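Purine nucleoside phosphorylase (Grouper iridovirus, PDB 3KHS) probably catalyses the phosphorolysis of purine nucleosides such as inosine and guanosine in purine salvage. Local coordinates at residues L14-C28 against F67-R81. Numbering follows the deposited sequence.
With PO4 (phosphate ion), chain G.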
ATOM      1  N   LEU B  14       5.788 -13.433  31.628  1.00 48.30           N
ATOM      2  CA  LEU B  14       7.134 -13.923  31.357  1.00 50.12           C
ATOM      3  C   LEU B  14       7.992 -13.607  32.571  1.00 52.78           C
ATOM      4  O   LEU B  14       8.826 -14.411  32.972  1.00 51.39           O
ATOM      5  CB  LEU B  14       7.735 -13.250  30.115  1.00 43.92           C
ATOM      6  CG  LEU B  14       7.200 -13.669  28.737  1.00 35.88           C
ATOM      7  CD1 LEU B  14       7.433 -12.542  27.720  1.00 29.93           C
ATOM      8  CD2 LEU B  14       7.852 -14.953  28.308  1.00 30.60           C
ATOM      9  N   ASN B  15       7.772 -12.436  33.161  1.00 54.20           N
ATOM     10  CA  ASN B  15       8.551 -12.021  34.316  1.00 55.70           C
ATOM     11  C   ASN B  15       8.487 -12.991  35.472  1.00 56.97           C
ATOM     12  O   ASN B  15       9.433 -13.113  36.237  1.00 59.07           O
ATOM     13  CB  ASN B  15       8.116 -10.643  34.777  1.00 55.13           C
ATOM     14  CG  ASN B  15       8.946  -9.559  34.161  1.00 54.57           C
ATOM     15  OD1 ASN B  15       8.525  -8.403  34.073  1.00 50.91           O
ATOM     16  ND2 ASN B  15      10.152  -9.925  33.732  1.00 57.43           N
ATOM     17  N   LYS B  16       7.373 -13.690  35.601  1.00 59.68           N
ATOM     18  CA  LYS B  16       7.228 -14.647  36.682  1.00 64.27           C
ATOM     19  C   LYS B  16       8.385 -15.635  36.683  1.00 65.90           C
ATOM     20  O   LYS B  16       8.802 -16.122  37.734  1.00 67.90           O
ATOM     21  CB  LYS B  16       5.896 -15.407  36.554  1.00 64.16           C
ATOM     22  CG  LYS B  16       4.699 -14.689  37.198  1.00 64.78           C
ATOM     23  CD  LYS B  16       3.353 -15.321  36.817  1.00 68.46           C
ATOM     24  CE  LYS B  16       3.262 -16.796  37.183  1.00 69.15           C
ATOM     25  NZ  LYS B  16       2.162 -17.456  36.427  1.00 68.55           N
ATOM     26  N   GLN B  17       8.925 -15.908  35.504  1.00 64.84           N
ATOM     27  CA  GLN B  17      10.002 -16.880  35.376  1.00 60.39           C
ATOM     28  C   GLN B  17      11.402 -16.281  35.241  1.00 60.74           C
ATOM     29  O   GLN B  17      12.342 -16.979  34.865  1.00 62.48           O
ATOM     30  CB  GLN B  17       9.662 -17.796  34.190  1.00 59.80           C
ATOM     31  CG  GLN B  17       8.257 -18.431  34.333  1.00 59.14           C
ATOM     32  CD  GLN B  17       7.513 -18.670  33.009  1.00 62.11           C
ATOM     33  OE1 GLN B  17       8.008 -19.362  32.109  1.00 57.51           O
ATOM     34  NE2 GLN B  17       6.300 -18.106  32.900  1.00 52.88           N
ATOM     35  N   LEU B  18      11.550 -15.005  35.583  1.00 60.28           N
ATOM     36  CA  LEU B  18      12.846 -14.347  35.451  1.00 61.26           C
ATOM     37  C   LEU B  18      13.431 -13.767  36.734  1.00 64.18           C
ATOM     38  O   LEU B  18      12.718 -13.199  37.563  1.00 65.94           O
ATOM     39  CB  LEU B  18      12.765 -13.232  34.394  1.00 58.54           C
ATOM     40  CG  LEU B  18      12.238 -13.573  32.997  1.00 53.29           C
ATOM     41  CD1 LEU B  18      12.303 -12.318  32.147  1.00 48.73           C
ATOM     42  CD2 LEU B  18      13.040 -14.711  32.375  1.00 47.54           C
ATOM     43  N   GLN B  19      14.746 -13.900  36.870  1.00 65.73           N
ATOM     44  CA  GLN B  19      15.457 -13.383  38.026  1.00 70.70           C
ATOM     45  C   GLN B  19      15.887 -11.949  37.741  1.00 72.91           C
ATOM     46  O   GLN B  19      15.817 -11.075  38.616  1.00 72.95           O
ATOM     47  CB  GLN B  19      16.672 -14.259  38.331  1.00 72.56           C
ATOM     48  CG  GLN B  19      16.309 -15.664  38.801  1.00 76.70           C
ATOM     49  CD  GLN B  19      15.198 -15.661  39.848  1.00 84.37           C
ATOM     50  OE1 GLN B  19      15.263 -14.926  40.838  1.00 84.45           O
ATOM     51  NE2 GLN B  19      14.169 -16.486  39.632  1.00 86.72           N
ATOM     52  N   ILE B  20      16.322 -11.711  36.508  1.00 72.42           N
ATOM     53  CA  ILE B  20      16.752 -10.380  36.092  1.00 71.30           C
ATOM     54  C   ILE B  20      15.976  -9.991  34.833  1.00 67.41           C
ATOM     55  O   ILE B  20      15.902 -10.762  33.880  1.00 66.16           O
ATOM     56  CB  ILE B  20      18.269 -10.351  35.766  1.00 73.11           C
ATOM     57  CG1 ILE B  20      19.015 -11.356  36.655  1.00 72.80           C
ATOM     58  CG2 ILE B  20      18.824  -8.937  35.994  1.00 72.73           C
ATOM     59  CD1 ILE B  20      20.509 -11.435  36.381  1.00 72.67           C
ATOM     60  N   ARG B  21      15.383  -8.807  34.836  1.00 63.89           N
ATOM     61  CA  ARG B  21      14.651  -8.371  33.673  1.00 60.78           C
ATOM     62  C   ARG B  21      15.676  -8.069  32.590  1.00 56.07           C
ATOM     63  O   ARG B  21      16.736  -7.519  32.868  1.00 51.69           O
ATOM     64  CB  ARG B  21      13.829  -7.121  33.991  1.00 65.81           C
ATOM     65  CG  ARG B  21      12.817  -7.305  35.120  1.00 70.01           C
ATOM     66  CD  ARG B  21      11.834  -6.152  35.139  1.00 72.29           C
ATOM     67  NE  ARG B  21      10.610  -6.460  34.395  1.00 81.89           N
ATOM     68  CZ  ARG B  21       9.750  -5.548  33.934  1.00 84.35           C
ATOM     69  NH1 ARG B  21       9.972  -4.250  34.127  1.00 83.71           N
ATOM     70  NH2 ARG B  21       8.650  -5.932  33.290  1.00 79.18           N
ATOM     71  N   PRO B  22      15.387  -8.466  31.344  1.00 52.99           N
ATOM     72  CA  PRO B  22      16.298  -8.220  30.230  1.00 49.20           C
ATOM     73  C   PRO B  22      16.401  -6.725  29.956  1.00 47.85           C
ATOM     74  O   PRO B  22      15.421  -6.000  30.083  1.00 49.51           O
ATOM     75  CB  PRO B  22      15.637  -8.979  29.091  1.00 50.87           C
ATOM     76  CG  PRO B  22      14.179  -8.847  29.424  1.00 48.20           C
ATOM     77  CD  PRO B  22      14.192  -9.190  30.881  1.00 53.15           C
ATOM     78  N   VAL B  23      17.595  -6.257  29.605  1.00 45.97           N
ATOM     79  CA  VAL B  23      17.789  -4.839  29.313  1.00 44.02           C
ATOM     80  C   VAL B  23      18.102  -4.663  27.813  1.00 44.54           C
ATOM     81  O   VAL B  23      17.923  -3.574  27.231  1.00 41.98           O
ATOM     82  CB  VAL B  23      18.939  -4.237  30.167  1.00 42.87           C
ATOM     83  CG1 VAL B  23      20.227  -5.023  29.960  1.00 42.23           C
ATOM     84  CG2 VAL B  23      19.154  -2.772  29.792  1.00 46.62           C
ATOM     85  N   LEU B  24      18.579  -5.743  27.198  1.00 38.39           N
ATOM     86  CA  LEU B  24      18.876  -5.732  25.777  1.00 40.99           C
ATOM     87  C   LEU B  24      18.082  -6.819  25.061  1.00 38.34           C
ATOM     88  O   LEU B  24      17.976  -7.956  25.540  1.00 42.30           O
ATOM     89  CB  LEU B  24      20.363  -5.961  25.502  1.00 41.75           C
ATOM     90  CG  LEU B  24      20.624  -6.075  23.989  1.00 39.66           C
ATOM     91  CD1 LEU B  24      21.484  -4.933  23.526  1.00 34.47           C
ATOM     92  CD2 LEU B  24      21.264  -7.391  23.682  1.00 38.17           C
ATOM     93  N   GLY B  25      17.535  -6.474  23.905  1.00 35.43           N
ATOM     94  CA  GLY B  25      16.768  -7.447  23.142  1.00 35.79           C
ATOM     95  C   GLY B  25      17.397  -7.801  21.801  1.00 34.47           C
ATOM     96  O   GLY B  25      18.078  -6.992  21.177  1.00 35.99           O
ATOM     97  N   ILE B  26      17.165  -9.020  21.343  1.00 36.22           N
ATOM     98  CA  ILE B  26      17.712  -9.465  20.067  1.00 39.57           C
ATOM     99  C   ILE B  26      16.613 -10.157  19.262  1.00 40.84           C
ATOM    100  O   ILE B  26      15.851 -10.945  19.813  1.00 41.35           O
ATOM    101  CB  ILE B  26      18.862 -10.510  20.237  1.00 41.12           C
ATOM    102  CG1 ILE B  26      19.905 -10.011  21.234  1.00 41.95           C
ATOM    103  CG2 ILE B  26      19.514 -10.808  18.866  1.00 27.12           C
ATOM    104  CD1 ILE B  26      20.895 -11.082  21.643  1.00 38.70           C
ATOM    105  N   VAL B  27      16.544  -9.861  17.963  1.00 41.92           N
ATOM    106  CA  VAL B  27      15.570 -10.484  17.065  1.00 36.15           C
ATOM    107  C   VAL B  27      16.415 -11.194  16.014  1.00 38.33           C
ATOM    108  O   VAL B  27      17.164 -10.536  15.290  1.00 40.71           O
ATOM    109  CB  VAL B  27      14.700  -9.435  16.319  1.00 32.61           C
ATOM    110  CG1 VAL B  27      13.584 -10.139  15.519  1.00 31.85           C
ATOM    111  CG2 VAL B  27      14.101  -8.462  17.285  1.00 22.68           C
ATOM    112  N   CYS B  28      16.317 -12.519  15.931  1.00 34.65           N
ATOM    113  CA  CYS B  28      17.075 -13.267  14.934  1.00 31.44           C
ATOM    114  C   CYS B  28      16.312 -13.407  13.619  1.00 39.67           C
ATOM    115  O   CYS B  28      15.185 -13.925  13.580  1.00 36.30           O
ATOM    116  CB  CYS B  28      17.399 -14.672  15.434  1.00 31.67           C
ATOM    117  SG  CYS B  28      18.304 -14.669  16.960  1.00 34.92           S
ATOM    118  N   PHE B  67      15.911 -16.217  27.313  1.00 43.83           N
ATOM    119  CA  PHE B  67      16.372 -15.225  28.292  1.00 47.59           C
ATOM    120  C   PHE B  67      17.689 -15.688  28.858  1.00 48.86           C
ATOM    121  O   PHE B  67      17.807 -16.840  29.293  1.00 54.60           O
ATOM    122  CB  PHE B  67      15.398 -15.053  29.447  1.00 42.89           C
ATOM    123  CG  PHE B  67      14.057 -14.591  29.030  1.00 41.71           C
ATOM    124  CD1 PHE B  67      13.135 -15.489  28.519  1.00 37.18           C
ATOM    125  CD2 PHE B  67      13.719 -13.247  29.115  1.00 42.98           C
ATOM    126  CE1 PHE B  67      11.898 -15.056  28.098  1.00 37.44           C
ATOM    127  CE2 PHE B  67      12.470 -12.799  28.690  1.00 37.73           C
ATOM    128  CZ  PHE B  67      11.561 -13.702  28.181  1.00 35.62           C
ATOM    129  N   GLY B  68      18.674 -14.794  28.862  1.00 43.10           N
ATOM    130  CA  GLY B  68      19.977 -15.157  29.368  1.00 42.53           C
ATOM    131  C   GLY B  68      20.939 -14.001  29.234  1.00 47.10           C
ATOM    132  O   GLY B  68      20.573 -12.916  28.785  1.00 46.77           O
ATOM    133  N   SER B  69      22.185 -14.231  29.610  1.00 50.59           N
ATOM    134  CA  SER B  69      23.176 -13.173  29.553  1.00 52.48           C
ATOM    135  C   SER B  69      24.243 -13.398  28.502  1.00 48.58           C
ATOM    136  O   SER B  69      24.534 -14.526  28.100  1.00 45.03           O
ATOM    137  CB  SER B  69      23.880 -13.026  30.894  1.00 55.09           C
ATOM    138  OG  SER B  69      24.866 -14.041  31.017  1.00 63.06           O
ATOM    139  N   VAL B  70      24.822 -12.289  28.071  1.00 49.35           N
ATOM    140  CA  VAL B  70      25.906 -12.292  27.100  1.00 51.43           C
ATOM    141  C   VAL B  70      26.815 -11.168  27.550  1.00 52.02           C
ATOM    142  O   VAL B  70      26.358 -10.046  27.773  1.00 50.49           O
ATOM    143  CB  VAL B  70      25.428 -11.968  25.663  1.00 51.62           C
ATOM    144  CG1 VAL B  70      26.631 -11.925  24.726  1.00 54.91           C
ATOM    145  CG2 VAL B  70      24.419 -13.015  25.175  1.00 49.87           C
ATOM    146  N   ASN B  71      28.097 -11.471  27.700  1.00 55.86           N
ATOM    147  CA  ASN B  71      29.073 -10.480  28.138  1.00 58.71           C
ATOM    148  C   ASN B  71      28.586  -9.647  29.336  1.00 58.46           C
ATOM    149  O   ASN B  71      28.815  -8.440  29.411  1.00 58.91           O
ATOM    150  CB  ASN B  71      29.473  -9.577  26.958  1.00 58.85           C
ATOM    151  CG  ASN B  71      30.160 -10.356  25.824  1.00 62.27           C
ATOM    152  OD1 ASN B  71      30.943 -11.272  26.070  1.00 59.91           O
ATOM    153  ND2 ASN B  71      29.875  -9.980  24.581  1.00 66.54           N
ATOM    154  N   GLY B  72      27.909 -10.317  30.267  1.00 59.26           N
ATOM    155  CA  GLY B  72      27.414  -9.660  31.467  1.00 60.00           C
ATOM    156  C   GLY B  72      26.136  -8.856  31.339  1.00 58.32           C
ATOM    157  O   GLY B  72      25.734  -8.163  32.279  1.00 60.67           O
ATOM    158  N   VAL B  73      25.492  -8.961  30.181  1.00 54.99           N
ATOM    159  CA  VAL B  73      24.262  -8.236  29.900  1.00 49.07           C
ATOM    160  C   VAL B  73      23.061  -9.174  29.863  1.00 45.91           C
ATOM    161  O   VAL B  73      23.112 -10.173  29.162  1.00 44.59           O
ATOM    162  CB  VAL B  73      24.402  -7.541  28.528  1.00 47.42           C
ATOM    163  CG1 VAL B  73      23.136  -6.760  28.189  1.00 46.12           C
ATOM    164  CG2 VAL B  73      25.640  -6.627  28.538  1.00 39.76           C
ATOM    165  N   SER B  74      21.999  -8.876  30.617  1.00 45.84           N
ATOM    166  CA  SER B  74      20.811  -9.727  30.583  1.00 45.04           C
ATOM    167  C   SER B  74      20.038  -9.382  29.299  1.00 44.01           C
ATOM    168  O   SER B  74      19.652  -8.223  29.046  1.00 43.31           O
ATOM    169  CB  SER B  74      19.944  -9.503  31.819  1.00 45.58           C
ATOM    170  OG  SER B  74      19.753  -8.124  32.028  1.00 53.81           O
ATOM    171  N   CYS B  75      19.827 -10.402  28.485  1.00 41.58           N
ATOM    172  CA  CYS B  75      19.154 -10.231  27.206  1.00 42.64           C
ATOM    173  C   CYS B  75      17.949 -11.152  27.057  1.00 43.19           C
ATOM    174  O   CYS B  75      17.825 -12.178  27.754  1.00 38.54           O
ATOM    175  CB  CYS B  75      20.124 -10.570  26.039  1.00 37.37           C
ATOM    176  SG  CYS B  75      21.809  -9.847  26.019  1.00 36.98           S
ATOM    177  N   VAL B  76      17.081 -10.763  26.123  1.00 44.30           N
ATOM    178  CA  VAL B  76      15.925 -11.556  25.724  1.00 41.62           C
ATOM    179  C   VAL B  76      16.158 -11.674  24.213  1.00 41.66           C
ATOM    180  O   VAL B  76      16.393 -10.672  23.540  1.00 37.50           O
ATOM    181  CB  VAL B  76      14.555 -10.862  26.017  1.00 33.67           C
ATOM    182  CG1 VAL B  76      14.515  -9.501  25.448  1.00 27.79           C
ATOM    183  CG2 VAL B  76      13.433 -11.688  25.411  1.00 35.04           C
ATOM    184  N   CYS B  77      16.131 -12.898  23.695  1.00 41.08           N
ATOM    185  CA  CYS B  77      16.373 -13.127  22.282  1.00 38.89           C
ATOM    186  C   CYS B  77      15.228 -13.840  21.584  1.00 40.26           C
ATOM    187  O   CYS B  77      14.789 -14.899  22.027  1.00 37.23           O
ATOM    188  CB  CYS B  77      17.639 -13.952  22.099  1.00 35.74           C
ATOM    189  SG  CYS B  77      17.969 -14.534  20.380  1.00 38.88           S
ATOM    190  N   MET B  78      14.749 -13.241  20.495  1.00 37.92           N
ATOM    191  CA  MET B  78      13.685 -13.805  19.678  1.00 32.34           C
ATOM    192  C   MET B  78      14.323 -14.716  18.639  1.00 37.83           C
ATOM    193  O   MET B  78      15.103 -14.258  17.810  1.00 42.17           O
ATOM    194  CB  MET B  78      12.917 -12.689  18.950  1.00 37.49           C
ATOM    195  CG  MET B  78      11.756 -12.019  19.764  1.00 27.94           C
ATOM    196  SD  MET B  78      10.834 -10.750  18.876  1.00 35.24           S
ATOM    197  CE  MET B  78       9.706 -11.698  17.881  1.00 19.76           C
ATOM    198  N   LYS B  79      14.025 -16.010  18.701  1.00 40.86           N
ATOM    199  CA  LYS B  79      14.527 -16.953  17.712  1.00 40.12           C
ATOM    200  C   LYS B  79      13.373 -17.131  16.724  1.00 40.96           C
ATOM    201  O   LYS B  79      12.595 -18.070  16.832  1.00 41.05           O
ATOM    202  CB  LYS B  79      14.900 -18.293  18.360  1.00 40.60           C
ATOM    203  CG  LYS B  79      16.299 -18.297  18.980  1.00 39.34           C
ATOM    204  CD  LYS B  79      16.746 -19.673  19.413  1.00 39.06           C
ATOM    205  CE  LYS B  79      17.189 -20.529  18.238  1.00 42.86           C
ATOM    206  NZ  LYS B  79      17.986 -21.729  18.699  1.00 42.77           N
ATOM    207  N   GLY B  80      13.258 -16.195  15.783  1.00 41.38           N
ATOM    208  CA  GLY B  80      12.195 -16.245  14.802  1.00 38.31           C
ATOM    209  C   GLY B  80      11.367 -15.001  15.009  1.00 41.94           C
ATOM    210  O   GLY B  80      11.207 -14.558  16.143  1.00 43.06           O
ATOM    211  N   ARG B  81      10.852 -14.416  13.930  1.00 40.22           N
ATOM    212  CA  ARG B  81      10.040 -13.213  14.051  1.00 34.60           C
ATOM    213  C   ARG B  81       8.739 -13.398  13.265  1.00 35.15           C
ATOM    214  O   ARG B  81       8.488 -14.471  12.758  1.00 31.62           O
ATOM    215  CB  ARG B  81      10.813 -12.001  13.537  1.00 32.72           C
ATOM    216  CG  ARG B  81      11.355 -12.138  12.087  1.00 29.75           C
ATOM    217  CD  ARG B  81      11.237 -10.813  11.341  1.00 21.63           C
ATOM    218  NE  ARG B  81      12.050  -9.781  11.984  1.00 28.95           N
ATOM    219  CZ  ARG B  81      13.371  -9.709  11.890  1.00 27.01           C
ATOM    220  NH1 ARG B  81      14.053 -10.611  11.163  1.00 26.64           N
ATOM    221  NH2 ARG B  81      14.014  -8.740  12.531  1.00 38.31           N
TER
HETATM  222  P   PO4 G 291      13.957 -12.013   7.642  1.00 37.50           P
HETATM  223  O1  PO4 G 291      15.365 -12.249   8.058  1.00 37.10           O
HETATM  224  O2  PO4 G 291      13.049 -12.181   8.821  1.00 35.50           O
HETATM  225  O3  PO4 G 291      13.806 -10.625   7.116  1.00 36.46           O
HETATM  226  O4  PO4 G 291      13.592 -12.990   6.581  1.00 39.15           O
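Two first torsions bring V27 and R81 together: V27 CG1 is anti to the backbone N (chi1 -173°), and R81 CG sits between its own N and carbonyl carbon (chi1 55°). The R81 chain bends further at chi2 and chi3. Its guanidinium thus lies with one face against V27 CG1, which is 3.3 Å from NH2. R81 NH1 reaches the bound phosphate ion and donates to O2 at 3.0 Å. S30, H83, A113 and S217 also bond this phosphate, and R81 NE pairs with E221. V27 is therefore a second-shell residue, packed against one face of an arginine that binds the phosphate.

Strands 24-28 and 73-79 run parallel. The ion, probably from the crystallisation liquor, lies beyond the C-terminal ends of both strands, consistent with the family's phosphate site. Backbone bonds run from V76 N to L24 O, I26 N to V76 O, M78 N to I26 O and C28 N to M78 O. At the start of the pair, S74 O accepts from both V23 N (2.9 Å) and L24 N (3.3 Å). S74 OG donates to R21 O.

Before the strand, L18 CD2 makes a CH-pi contact over one face of the F67 ring, 3.8 Å from its centroid. L14 CD2 touches F67 CZ, and P22 CG lies at the ring edge.

On one sheet face, L24, I26 and C28 meet C75 and C77. On the other, V27, V76 and M78 pack against helix 95-102. Strand 24-28 is also parallel to strand 107-116, while strand 73-79 pairs antiparallel with strand 64-70.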